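Local coordinates for protein aminotransferase (Helicobacter pylori, PDB 2FNU) that catalyses the pyridoxal-phosphate-dependent amino transfer from glutamate to a UDP-linked 4-keto sugar, the second step in making pseudaminic acid for flagellin modification, at residues 51-56 against 60-65; 182-187 against 251-256; 292-297 against 367-372; 318-323 against 329-334. All blocks are in the same frame, centred on the assembly; numbering follows the deposited sequence.

Contact 1. Residues 51-56 against 60-65; sequences LVFNSA and LLTLYR. With PMP (4'-deoxy-4'-aminopyridoxal-5'-phosphate), chain E.
Phe53 and Thr62 meet where strand 49-53 runs into helix 56-66. This strand-to-helix turn is one part of the phosphate-binding site in the PLP aminotransferase fold. Strand 49-53 is an outermost strand of the mixed seven-stranded sheet, and the first N-H groups of the helix face the cofactor phosphate.

The apolar part is small and buried. The CE1-CZ side of the Phe53 ring rests on Thr62. CZ of Phe53 is 3.7 Å from CG2 of Thr62, and CE1 of Phe53 is 3.4 Å from OG1 of Thr62. That hydroxyl is bonded to the carbonyl of Ser58. CG2 of Thr62 stands anti to its backbone N, and OG1 lies beside that N, which suits the bond to Ser58.

The backbone part is the first turn of the helix. Leu60 N donates to Ala56 O at 2.8 Å, with an N-H...O angle of 153°. Ser55 is the N-cap, and its OG takes the N-H of Ser58 and is also bonded to the carbonyl of Asn228 of the second subunit.

The ligand part uses the same helix end. The backbone N of Ala56 donates to O2P of PMP. The helix dipole probably helps to stabilise the phosphate charge. Thr57 and Ser178 add bonds to the cofactor. Leu60 comes to the edge of the pyridine ring, its CD1 4.0 Å from C6 of PMP and close to the ring plane.

Contact 2. Residues 182-187 against 251-256; sequences IKPITT and QKREEA. With UD1 (uridine-diphosphate-N-acetylglucosamine), chain F; PMP (4'-deoxy-4'-aminopyridoxal-5'-phosphate), chain E.
Arg253 lays one face of its guanidinium over Pro184; the side chains cross at about a right angle. The Arg253 chain leaves the helix with chi2 extended and bends at chi3 (-62°), turning the flat group against the proline. NH2 of Arg253 comes to 3.5 Å from CB of Pro184.

NH1 of Arg253 reaches the carbonyl O of Pro184 at 3.3 Å. The bond lies on a lone pair in the carbonyl plane but is long and bent (N-H...O 136°). A water adds a second, indirect link, donating to Pro184 O and accepting from NH2 of Arg253 at 2.9 Å. NE of Arg253 bonds the carbonyl of Ser282.

Lys183, next to the proline, points the other way. Its chain bends at chi2 (-72°) and chi4, bringing NZ to 3.2 Å from O3 of PMP. In the resting enzyme this lysine carries the cofactor; here it is not attached. CG2 of Ile182 packs against a face of the uracil, 3.5 Å from its N1.

Helix 246-264 thus touches the active-site loop at a backbone carbonyl, one residue from the cofactor lysine. The buried positive charge is probably stabilised by the carbonyl dipoles of Pro184 and Ser282 and by the water.

Contact 3. Residues 292-297 against 367-372; sequences QKFFTC and KTFESF
The Phe294 ring is covered on both faces. Over one face lies CG of Lys293, 3.7 Å above the plane. Over the opposite face comes the edge of Phe369, led by its CD2. This is a T-shaped (edge-to-face) pair, with centroids 5.3 Å apart and planes at 83°. The closest atoms, CE2 of Phe294 and CD2 of Phe369, are 4.1 Å apart. At the edge of the Phe294 ring, in its plane, sits the carbonyl O of Phe372, 3.9 Å from CE1 of Phe294.

The Phe372 ring meets Cys297. SG of Cys297 lies 3.9 Å from CD2 of Phe372, in an oblique sulfur-aromatic contact. The sulfur gets there because chi1 of Cys297 (58°) places it between the backbone N and the carbonyl carbon. The edge of the Phe372 ring also faces the carbonyl O of Thr368. That oxygen accepts from both OG and N of Ser371.

The contact joins the turn after strand 286-290 to the C-terminal end of helix 355-370. Both belong to the smaller, C-terminal part of the fold. Helix 298-307 closes the cluster: Ile301 touches Phe294, and Leu300 touches Phe372. Phe369 also meets the ring of Phe270 and the side chain of Met290.

One carbonyl oxygen, that of Phe372, lies at the Phe294 edge across the contact; that of Thr368 meets the Phe372 ring within its own segment. The slightly positive C-H groups of the rings probably favour both. The contact thus rests on apolar packing and weak ring polarity, with no hydrogen bond or salt bridge between the segments.

Contact 4. Residues 318-323 against 329-334; sequences PIYQYQ and FNTAPL
Thr331 is the first residue of 329-334 to touch Tyr320. Its CG2 lies 3.7 Å from CB of Tyr320 and also nears CG at the base of the ring. The methyl stands anti to the backbone N of Thr331, with chi1 at -40°. OG1 of Thr331 is 2.6 Å from a water that also lies within bonding distance of the carbonyl O of Tyr320. The threonine therefore meets both the side chain and, through water, the backbone of the tyrosine.

Ala332 turns its methyl away. The chain here runs in an extended form alongside the tyrosine ring, from its base to its hydroxyl. The arrangement is a short helix, 323-328, with its two flanking loops brought together: 318-323 leads into it and 329-334 leads out toward helix 335-343. Tyr320 bridges the two loops. It can do so because chi1 (58°) sets CG between its backbone N and carbonyl carbon, and this directs the ring at 329-334.

Pro333 comes next, at the hydroxyl end. Its CA is 3.6 Å from OH of Tyr320, and its CB packs near CE2 of Tyr320. CB of Pro318 lies over one face of the same ring, toward its rim.

Leu334, the N-cap residue of helix 335-343, makes the direct polar link. Its backbone N donates to OH of Tyr320 at 2.9 Å, nearly straight at 165°. The same hydroxyl is bonded to the carboxylate of Glu338, which also receives NE2 of Gln321. CD1 of Leu334 lies 4.0 Å from CE1 of Tyr320.

Overall arrangement
Contacts 1 and 2 are buried and share the cofactor: both touch PMP, one at its phosphate and the other at its ring hydroxyl. Their nearest atoms are about 6 Å apart. Both rely on backbone groups as polar partners. Contacts 3 and 4 are partly buried and lie farther from the chain's centre. Contact 3 is aromatic and joins C-terminal elements, about 40 Å from contact 1 between centres. Contact 4 centres on a single tyrosine with a water and a hydroxyl bond. It is nested in the chain loop that contact 3 closes. Residues of contacts 1, 2 and 4 also meet the second subunit; contact 3 does not.

Contact 1. Residues 51-56 against 60-65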
# COMPACT_ATOMS: atom_id res chain seq x y z
N LEU B 51 -10.78 5.12 -8.61
CA LEU B 51 -10.17 3.92 -8.04
C LEU B 51 -9.49 4.32 -6.76
O LEU B 51 -8.72 5.29 -6.77
CB LEU B 51 -9.07 3.38 -8.97
CG LEU B 51 -9.53 2.64 -10.22
CD1 LEU B 51 -8.32 2.39 -11.12
CD2 LEU B 51 -10.23 1.33 -9.87
N VAL B 52 -9.74 3.58 -5.68
CA VAL B 52 -9.09 3.91 -4.41
C VAL B 52 -7.92 2.96 -4.14
O VAL B 52 -7.92 1.80 -4.59
CB VAL B 52 -10.07 3.94 -3.22
CG1 VAL B 52 -11.10 5.06 -3.40
CG2 VAL B 52 -10.81 2.61 -3.09
N PHE B 53 -6.91 3.49 -3.44
CA PHE B 53 -5.59 2.84 -3.27
C PHE B 53 -5.17 2.97 -1.82
O PHE B 53 -5.75 3.79 -1.08
CB PHE B 53 -4.53 3.57 -4.11
CG PHE B 53 -4.67 3.36 -5.58
CD1 PHE B 53 -3.91 2.41 -6.24
CD2 PHE B 53 -5.57 4.12 -6.32
CE1 PHE B 53 -4.05 2.21 -7.62
CE2 PHE B 53 -5.72 3.93 -7.68
CZ PHE B 53 -4.96 2.98 -8.34
N ASN B 54 -4.14 2.22 -1.41
CA ASN B 54 -3.69 2.27 -0.02
C ASN B 54 -3.09 3.62 0.38
O ASN B 54 -3.00 3.94 1.55
CB ASN B 54 -2.69 1.15 0.28
CG ASN B 54 -1.33 1.41 -0.32
OD1 ASN B 54 -0.39 1.89 0.38
ND2 ASN B 54 -1.22 1.17 -1.60
N SER B 55 -2.61 4.37 -0.61
CA SER B 55 -2.04 5.70 -0.38
C SER B 55 -2.09 6.49 -1.69
O SER B 55 -2.19 5.88 -2.77
CB SER B 55 -0.58 5.61 0.08
OG SER B 55 0.24 5.09 -0.96
N ALA B 56 -1.96 7.82 -1.62
CA ALA B 56 -1.85 8.58 -2.87
C ALA B 56 -0.54 8.31 -3.60
O ALA B 56 -0.47 8.48 -4.82
CB ALA B 56 -2.04 10.09 -2.65
N LEU B 60 -0.24 7.57 -7.41
CA LEU B 60 0.64 8.29 -8.34
C LEU B 60 1.46 7.32 -9.17
O LEU B 60 1.58 7.48 -10.39
CB LEU B 60 1.57 9.26 -7.58
CG LEU B 60 0.96 10.56 -7.07
CD1 LEU B 60 1.87 11.22 -6.04
CD2 LEU B 60 0.68 11.52 -8.21
N LEU B 61 2.04 6.30 -8.52
CA LEU B 61 2.84 5.33 -9.27
C LEU B 61 1.96 4.64 -10.31
O LEU B 61 2.36 4.46 -11.47
CB LEU B 61 3.41 4.25 -8.35
CG LEU B 61 4.17 3.12 -9.07
CD1 LEU B 61 5.46 3.68 -9.68
CD2 LEU B 61 4.48 1.98 -8.11
N THR B 62 0.77 4.24 -9.90
CA THR B 62 -0.15 3.55 -10.82
C THR B 62 -0.51 4.43 -12.02
O THR B 62 -0.53 3.96 -13.15
CB THR B 62 -1.41 3.11 -10.06
OG1 THR B 62 -1.00 2.22 -9.01
CG2 THR B 62 -2.39 2.37 -10.99
N LEU B 63 -0.78 5.70 -11.75
CA LEU B 63 -1.07 6.64 -12.83
C LEU B 63 0.16 6.83 -13.75
O LEU B 63 0.03 6.74 -14.99
CB LEU B 63 -1.52 8.00 -12.26
CG LEU B 63 -1.72 9.09 -13.33
CD1 LEU B 63 -2.72 8.68 -14.42
CD2 LEU B 63 -2.20 10.35 -12.58
N TYR B 64 1.32 7.09 -13.16
CA TYR B 64 2.50 7.38 -13.98
C TYR B 64 2.90 6.19 -14.84
O TYR B 64 3.40 6.37 -15.95
CB TYR B 64 3.68 7.75 -13.08
CG TYR B 64 3.57 9.08 -12.33
CD1 TYR B 64 4.41 9.34 -11.25
CD2 TYR B 64 2.66 10.09 -12.71
CE1 TYR B 64 4.39 10.55 -10.57
CE2 TYR B 64 2.61 11.30 -12.04
CZ TYR B 64 3.49 11.53 -10.96
OH TYR B 64 3.49 12.73 -10.27
N ARG B 65 2.71 4.98 -14.31
CA ARG B 65 3.11 3.77 -15.03
C ARG B 65 2.14 3.45 -16.15
O ARG B 65 2.52 2.78 -17.13
CB ARG B 65 3.19 2.56 -14.07
CG ARG B 65 4.44 2.56 -13.18
CD ARG B 65 5.73 2.15 -13.94
NE ARG B 65 5.60 0.80 -14.51
CZ ARG B 65 5.77 -0.33 -13.81
NH1 ARG B 65 6.11 -0.30 -12.52
NH2 ARG B 65 5.58 -1.50 -14.41
N1 PMP E . 1.31 14.54 -3.15
C2 PMP E . 1.16 15.58 -2.27
C2A PMP E . 1.01 16.98 -2.83
C3 PMP E . 1.15 15.33 -0.90
O3 PMP E . 0.97 16.35 -0.01
C4 PMP E . 1.30 14.01 -0.41
C4A PMP E . 1.38 13.71 1.07
N4A PMP E . 2.00 14.78 1.82
C5 PMP E . 1.39 12.96 -1.33
C6 PMP E . 1.33 13.25 -2.69
C5A PMP E . 1.52 11.51 -0.88
O4P PMP E . 0.24 11.10 -0.44
P PMP E . 0.11 9.85 0.57
O1P PMP E . 0.56 10.35 1.92
O2P PMP E . -1.36 9.53 0.59
O3P PMP E . 0.93 8.70 0.05

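Contact 2. Residues 182-187 against 251-256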
# COMPACT_ATOMS: atom_id res chain seq x y z
N ILE B 182 -4.24 13.42 7.76
CA ILE B 182 -4.35 14.87 7.96
C ILE B 182 -4.98 15.58 6.77
O ILE B 182 -5.02 16.82 6.74
CB ILE B 182 -2.99 15.51 8.32
CG1 ILE B 182 -2.01 15.38 7.15
CG2 ILE B 182 -2.47 14.86 9.62
CD1 ILE B 182 -0.65 16.09 7.36
N LYS B 183 -5.49 14.81 5.81
CA LYS B 183 -6.02 15.40 4.57
C LYS B 183 -7.49 15.82 4.69
O LYS B 183 -8.13 15.59 5.72
CB LYS B 183 -5.80 14.45 3.41
CG LYS B 183 -4.32 14.31 3.00
CD LYS B 183 -3.79 15.55 2.30
CE LYS B 183 -2.38 15.29 1.76
NZ LYS B 183 -1.49 16.45 1.98
N PRO B 184 -8.02 16.50 3.66
CA PRO B 184 -9.40 17.02 3.77
C PRO B 184 -10.44 16.02 4.27
O PRO B 184 -11.32 16.39 5.06
CB PRO B 184 -9.68 17.53 2.36
CG PRO B 184 -8.33 18.08 1.93
CD PRO B 184 -7.38 16.98 2.41
N ILE B 185 -10.36 14.78 3.79
CA ILE B 185 -11.06 13.66 4.45
C ILE B 185 -10.04 12.56 4.59
O ILE B 185 -9.02 12.58 3.88
CB ILE B 185 -12.30 13.12 3.69
CG1 ILE B 185 -11.89 12.52 2.34
CG2 ILE B 185 -13.40 14.20 3.59
CD1 ILE B 185 -13.03 11.71 1.65
N THR B 186 -10.31 11.59 5.45
CA THR B 186 -9.31 10.55 5.70
C THR B 186 -9.85 9.12 5.70
O THR B 186 -11.01 8.88 6.02
CB THR B 186 -8.57 10.79 7.03
OG1 THR B 186 -7.45 9.90 7.10
CG2 THR B 186 -9.49 10.53 8.24
N THR B 187 -8.97 8.20 5.33
CA THR B 187 -9.16 6.77 5.51
C THR B 187 -7.96 6.20 6.30
O THR B 187 -7.64 5.01 6.18
CB THR B 187 -9.29 6.06 4.13
OG1 THR B 187 -8.09 6.25 3.36
CG2 THR B 187 -10.46 6.63 3.36
N GLN B 251 -16.04 23.58 5.07
CA GLN B 251 -16.55 24.88 5.53
C GLN B 251 -16.05 25.22 6.94
O GLN B 251 -15.81 26.40 7.26
CB GLN B 251 -18.07 24.94 5.42
CG GLN B 251 -18.68 26.28 5.89
CD GLN B 251 -18.25 27.50 5.05
OE1 GLN B 251 -17.85 27.39 3.87
NE2 GLN B 251 -18.34 28.68 5.66
N LYS B 252 -15.86 24.21 7.79
CA LYS B 252 -15.22 24.48 9.08
C LYS B 252 -13.82 25.03 8.90
O LYS B 252 -13.43 25.97 9.61
CB LYS B 252 -15.21 23.24 9.98
CG LYS B 252 -16.61 22.85 10.47
CD LYS B 252 -17.11 23.84 11.51
CE LYS B 252 -18.49 23.45 12.03
NZ LYS B 252 -19.06 24.50 12.92
N ARG B 253 -13.05 24.45 7.97
CA ARG B 253 -11.71 24.95 7.69
C ARG B 253 -11.77 26.36 7.09
O ARG B 253 -10.95 27.22 7.40
CB ARG B 253 -10.93 23.98 6.81
CG ARG B 253 -10.63 22.64 7.49
CD ARG B 253 -9.63 21.80 6.70
NE ARG B 253 -10.16 21.47 5.38
CZ ARG B 253 -10.90 20.40 5.10
NH1 ARG B 253 -11.19 19.49 6.04
NH2 ARG B 253 -11.34 20.25 3.85
N GLU B 254 -12.78 26.59 6.24
CA GLU B 254 -12.95 27.94 5.66
C GLU B 254 -13.22 28.97 6.76
O GLU B 254 -12.68 30.08 6.71
CB GLU B 254 -14.06 27.94 4.60
CG GLU B 254 -14.42 29.32 4.02
CD GLU B 254 -13.33 29.96 3.17
OE1 GLU B 254 -12.36 29.26 2.77
OE2 GLU B 254 -13.46 31.17 2.87
N GLU B 255 -14.04 28.60 7.74
CA GLU B 255 -14.34 29.52 8.84
C GLU B 255 -13.10 29.82 9.66
O GLU B 255 -12.87 30.97 10.05
CB GLU B 255 -15.52 29.01 9.67
CG GLU B 255 -16.83 29.29 8.92
CD GLU B 255 -18.00 28.40 9.32
OE1 GLU B 255 -19.02 28.45 8.59
OE2 GLU B 255 -17.92 27.67 10.32
N ALA B 256 -12.27 28.81 9.90
CA ALA B 256 -11.01 29.00 10.62
C ALA B 256 -10.11 29.93 9.82
O ALA B 256 -9.52 30.86 10.37
CB ALA B 256 -10.32 27.66 10.84
C1' UD1 F . 4.09 14.52 4.61
C2' UD1 F . 3.73 15.87 3.98
C3' UD1 F . 2.23 16.02 3.73
C4' UD1 F . 1.66 14.78 3.04
C5' UD1 F . 2.09 13.44 3.69
C6' UD1 F . 1.28 13.13 4.95
C7' UD1 F . 5.39 17.58 4.64
C8' UD1 F . 5.85 18.55 5.69
N2' UD1 F . 4.22 16.95 4.83
O1' UD1 F . 3.70 14.49 5.99
O3' UD1 F . 1.98 17.17 2.89
O5' UD1 F . 3.50 13.39 3.92
O7' UD1 F . 6.06 17.38 3.65
N1 UD1 F . -0.79 13.80 12.45
C2 UD1 F . -1.99 13.47 13.11
N3 UD1 F . -2.52 12.25 12.95
C4 UD1 F . -1.95 11.32 12.18
C5 UD1 F . -0.76 11.59 11.50
C6 UD1 F . -0.16 12.83 11.63
O2 UD1 F . -2.54 14.33 13.85
O4 UD1 F . -2.49 10.21 12.07
C1B UD1 F . -0.21 15.15 12.65
C2B UD1 F . 0.69 15.08 13.88
O2' UD1 F . 0.50 16.25 14.68
C3B UD1 F . 2.10 15.05 13.31
C4B UD1 F . 1.94 15.82 12.01
O4B UD1 F . 0.61 15.56 11.55
O3B UD1 F . 3.07 15.66 14.16
C5B UD1 F . 2.95 15.35 10.99
O5B UD1 F . 2.76 16.10 9.80
PA UD1 F . 3.94 16.16 8.71
O1A UD1 F . 3.41 16.87 7.48
O2A UD1 F . 5.19 16.69 9.40
O3A UD1 F . 4.07 14.57 8.46
PB UD1 F . 4.69 13.90 7.12
O1B UD1 F . 6.09 14.45 6.88
O2B UD1 F . 4.45 12.41 7.22
N1 PMP E . 1.31 14.54 -3.15
C2 PMP E . 1.16 15.58 -2.27
C2A PMP E . 1.01 16.98 -2.83
C3 PMP E . 1.15 15.33 -0.90
O3 PMP E . 0.97 16.35 -0.01
C4 PMP E . 1.30 14.01 -0.41
C4A PMP E . 1.38 13.71 1.07
N4A PMP E . 2.00 14.78 1.82
C5 PMP E . 1.39 12.96 -1.33
C6 PMP E . 1.33 13.25 -2.69
C5A PMP E . 1.52 11.51 -0.88
O4P PMP E . 0.24 11.10 -0.44
P PMP E . 0.11 9.85 0.57
O1P PMP E . 0.56 10.35 1.92
O2P PMP E . -1.36 9.53 0.59
O3P PMP E . 0.93 8.70 0.05
O HOH W 1 -13.29 18.19 3.47

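Contact 3. Residues 292-297 against 367-372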
# COMPACT_ATOMS: atom_id res chain seq x y z
N GLN B 292 10.71 39.12 3.77
CA GLN B 292 12.10 38.70 3.55
C GLN B 292 13.04 39.00 4.72
O GLN B 292 14.05 38.31 4.88
CB GLN B 292 12.64 39.32 2.26
N LYS B 293 12.72 40.01 5.52
CA LYS B 293 13.57 40.38 6.66
C LYS B 293 13.70 39.24 7.69
O LYS B 293 14.66 39.20 8.45
CB LYS B 293 13.12 41.70 7.32
CG LYS B 293 11.89 41.60 8.23
CD LYS B 293 11.49 42.95 8.85
CE LYS B 293 10.72 43.82 7.86
NZ LYS B 293 10.22 45.10 8.44
N PHE B 294 12.73 38.32 7.70
CA PHE B 294 12.71 37.20 8.65
C PHE B 294 13.34 35.90 8.13
O PHE B 294 13.45 34.92 8.87
CB PHE B 294 11.27 36.93 9.11
CG PHE B 294 10.60 38.10 9.77
CD1 PHE B 294 11.01 38.53 11.03
CD2 PHE B 294 9.56 38.77 9.13
CE1 PHE B 294 10.38 39.61 11.66
CE2 PHE B 294 8.93 39.87 9.75
CZ PHE B 294 9.35 40.29 11.02
N PHE B 295 13.74 35.88 6.86
CA PHE B 295 14.27 34.65 6.27
C PHE B 295 15.43 34.07 7.08
O PHE B 295 15.47 32.88 7.35
CB PHE B 295 14.74 34.86 4.82
CG PHE B 295 13.62 35.00 3.80
CD1 PHE B 295 13.93 35.03 2.44
CD2 PHE B 295 12.27 35.09 4.18
CE1 PHE B 295 12.94 35.17 1.48
CE2 PHE B 295 11.27 35.23 3.22
CZ PHE B 295 11.60 35.28 1.88
N THR B 296 16.36 34.93 7.50
CA THR B 296 17.56 34.47 8.22
C THR B 296 17.27 33.96 9.62
O THR B 296 18.07 33.20 10.18
CB THR B 296 18.67 35.56 8.28
OG1 THR B 296 18.13 36.76 8.86
CG2 THR B 296 19.20 35.85 6.88
N CYS B 297 16.15 34.37 10.21
CA CYS B 297 15.81 33.86 11.54
C CYS B 297 14.60 32.91 11.55
O CYS B 297 13.96 32.72 12.59
CB CYS B 297 15.63 35.00 12.55
SG CYS B 297 14.38 36.20 12.12
N LYS B 367 2.32 37.77 18.19
CA LYS B 367 3.24 38.05 19.31
C LYS B 367 4.62 37.50 19.03
O LYS B 367 5.61 38.12 19.37
CB LYS B 367 2.71 37.50 20.63
CG LYS B 367 1.48 38.22 21.16
CD LYS B 367 1.70 39.72 21.32
CE LYS B 367 0.44 40.43 21.80
NZ LYS B 367 0.46 41.89 21.49
N THR B 368 4.67 36.32 18.40
CA THR B 368 5.93 35.68 18.07
C THR B 368 6.72 36.56 17.10
O THR B 368 7.90 36.86 17.34
CB THR B 368 5.68 34.30 17.44
OG1 THR B 368 5.01 33.47 18.40
CG2 THR B 368 7.00 33.65 17.02
N PHE B 369 6.09 36.98 16.02
CA PHE B 369 6.76 37.83 15.04
C PHE B 369 7.19 39.16 15.64
O PHE B 369 8.29 39.64 15.37
CB PHE B 369 5.88 38.04 13.81
CG PHE B 369 6.02 36.93 12.81
CD1 PHE B 369 5.19 35.81 12.88
CD2 PHE B 369 7.03 36.97 11.85
CE1 PHE B 369 5.35 34.76 11.96
CE2 PHE B 369 7.19 35.93 10.92
CZ PHE B 369 6.34 34.82 10.98
N GLU B 370 6.34 39.73 16.48
CA GLU B 370 6.65 40.99 17.14
C GLU B 370 7.96 40.89 17.93
O GLU B 370 8.71 41.87 18.03
CB GLU B 370 5.49 41.39 18.06
CG GLU B 370 5.61 42.81 18.63
CD GLU B 370 4.49 43.13 19.61
OE1 GLU B 370 3.96 42.19 20.26
OE2 GLU B 370 4.12 44.32 19.74
N SER B 371 8.24 39.71 18.48
CA SER B 371 9.39 39.53 19.37
C SER B 371 10.74 39.55 18.64
O SER B 371 11.78 39.65 19.29
CB SER B 371 9.26 38.23 20.16
OG SER B 371 9.51 37.11 19.33
N PHE B 372 10.73 39.43 17.32
CA PHE B 372 11.96 39.36 16.54
C PHE B 372 12.34 40.72 15.98
O PHE B 372 11.79 41.17 14.98
CB PHE B 372 11.85 38.31 15.43
CG PHE B 372 11.99 36.91 15.92
CD1 PHE B 372 10.89 36.25 16.48
CD2 PHE B 372 13.21 36.26 15.87
CE1 PHE B 372 11.01 34.96 16.98
CE2 PHE B 372 13.34 34.96 16.36
CZ PHE B 372 12.24 34.31 16.92

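Contact 4. Residues 318-323 against 329-334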
# COMPACT_ATOMS: atom_id res chain seq x y z
N PRO B 318 12.22 22.74 -1.75
CA PRO B 318 12.25 22.47 -3.19
C PRO B 318 12.82 21.08 -3.45
O PRO B 318 13.88 20.74 -2.93
CB PRO B 318 13.18 23.57 -3.73
CG PRO B 318 12.92 24.75 -2.76
CD PRO B 318 12.84 24.05 -1.42
N ILE B 319 12.11 20.27 -4.24
CA ILE B 319 12.46 18.86 -4.39
C ILE B 319 13.88 18.65 -4.92
O ILE B 319 14.58 17.70 -4.51
CB ILE B 319 11.41 18.12 -5.26
CG1 ILE B 319 10.07 18.04 -4.52
CG2 ILE B 319 11.89 16.74 -5.67
CD1 ILE B 319 8.89 17.64 -5.42
N TYR B 320 14.31 19.54 -5.79
CA TYR B 320 15.66 19.39 -6.41
C TYR B 320 16.79 19.59 -5.39
O TYR B 320 17.95 19.33 -5.71
CB TYR B 320 15.82 20.34 -7.61
CG TYR B 320 15.61 21.81 -7.25
CD1 TYR B 320 14.46 22.49 -7.65
CD2 TYR B 320 16.56 22.50 -6.49
CE1 TYR B 320 14.25 23.83 -7.30
CE2 TYR B 320 16.35 23.85 -6.12
CZ TYR B 320 15.20 24.50 -6.55
OH TYR B 320 14.98 25.82 -6.20
N GLN B 321 16.46 20.08 -4.19
CA GLN B 321 17.45 20.24 -3.11
C GLN B 321 17.82 18.92 -2.43
O GLN B 321 18.85 18.85 -1.73
CB GLN B 321 16.94 21.21 -2.02
CG GLN B 321 16.91 22.70 -2.35
CD GLN B 321 16.73 23.59 -1.09
OE1 GLN B 321 16.88 23.12 0.06
NE2 GLN B 321 16.43 24.87 -1.31
N TYR B 322 16.95 17.91 -2.55
CA TYR B 322 17.23 16.63 -1.89
C TYR B 322 18.45 15.96 -2.51
O TYR B 322 18.67 16.06 -3.71
CB TYR B 322 16.02 15.71 -1.99
CG TYR B 322 14.87 16.07 -1.07
CD1 TYR B 322 15.05 16.11 0.32
CD2 TYR B 322 13.60 16.33 -1.59
CE1 TYR B 322 13.99 16.42 1.18
CE2 TYR B 322 12.53 16.65 -0.74
CZ TYR B 322 12.73 16.67 0.64
OH TYR B 322 11.72 16.97 1.53
N GLN B 323 19.21 15.25 -1.66
CA GLN B 323 20.43 14.55 -2.07
C GLN B 323 20.26 13.69 -3.32
O GLN B 323 21.09 13.71 -4.24
CB GLN B 323 20.96 13.69 -0.91
CG GLN B 323 22.27 12.96 -1.25
CD GLN B 323 22.86 12.13 -0.09
OE1 GLN B 323 23.83 11.38 -0.28
NE2 GLN B 323 22.28 12.27 1.10
N PHE B 329 20.80 14.89 -10.98
CA PHE B 329 20.57 16.00 -11.91
C PHE B 329 21.41 17.22 -11.55
O PHE B 329 21.90 17.33 -10.43
CB PHE B 329 19.07 16.36 -11.92
CG PHE B 329 18.15 15.16 -12.08
CD1 PHE B 329 17.37 14.70 -11.02
CD2 PHE B 329 18.08 14.48 -13.29
CE1 PHE B 329 16.52 13.59 -11.17
CE2 PHE B 329 17.25 13.37 -13.45
CZ PHE B 329 16.47 12.92 -12.39
N ASN B 330 21.59 18.14 -12.49
CA ASN B 330 22.27 19.40 -12.19
C ASN B 330 21.23 20.51 -12.28
O ASN B 330 21.09 21.16 -13.33
CB ASN B 330 23.43 19.66 -13.16
N THR B 331 20.49 20.70 -11.20
CA THR B 331 19.38 21.64 -11.21
C THR B 331 19.81 22.97 -10.62
O THR B 331 20.14 23.05 -9.43
CB THR B 331 18.19 21.13 -10.39
OG1 THR B 331 18.02 19.73 -10.62
CG2 THR B 331 16.91 21.87 -10.79
N ALA B 332 19.81 24.00 -11.45
CA ALA B 332 20.02 25.35 -10.95
C ALA B 332 18.84 25.68 -10.02
O ALA B 332 17.69 25.42 -10.38
CB ALA B 332 20.09 26.33 -12.10
N PRO B 333 19.12 26.23 -8.83
CA PRO B 333 17.98 26.65 -7.99
C PRO B 333 17.07 27.63 -8.71
O PRO B 333 17.53 28.45 -9.52
CB PRO B 333 18.65 27.31 -6.78
CG PRO B 333 20.03 26.65 -6.73
CD PRO B 333 20.41 26.49 -8.17
N LEU B 334 15.78 27.55 -8.41
CA LEU B 334 14.78 28.46 -8.98
C LEU B 334 14.42 29.50 -7.94
O LEU B 334 13.91 29.15 -6.86
CB LEU B 334 13.53 27.67 -9.36
CG LEU B 334 13.76 26.60 -10.43
CD1 LEU B 334 12.59 25.64 -10.45
CD2 LEU B 334 13.94 27.25 -11.81
O HOH W 2 19.05 18.68 -8.45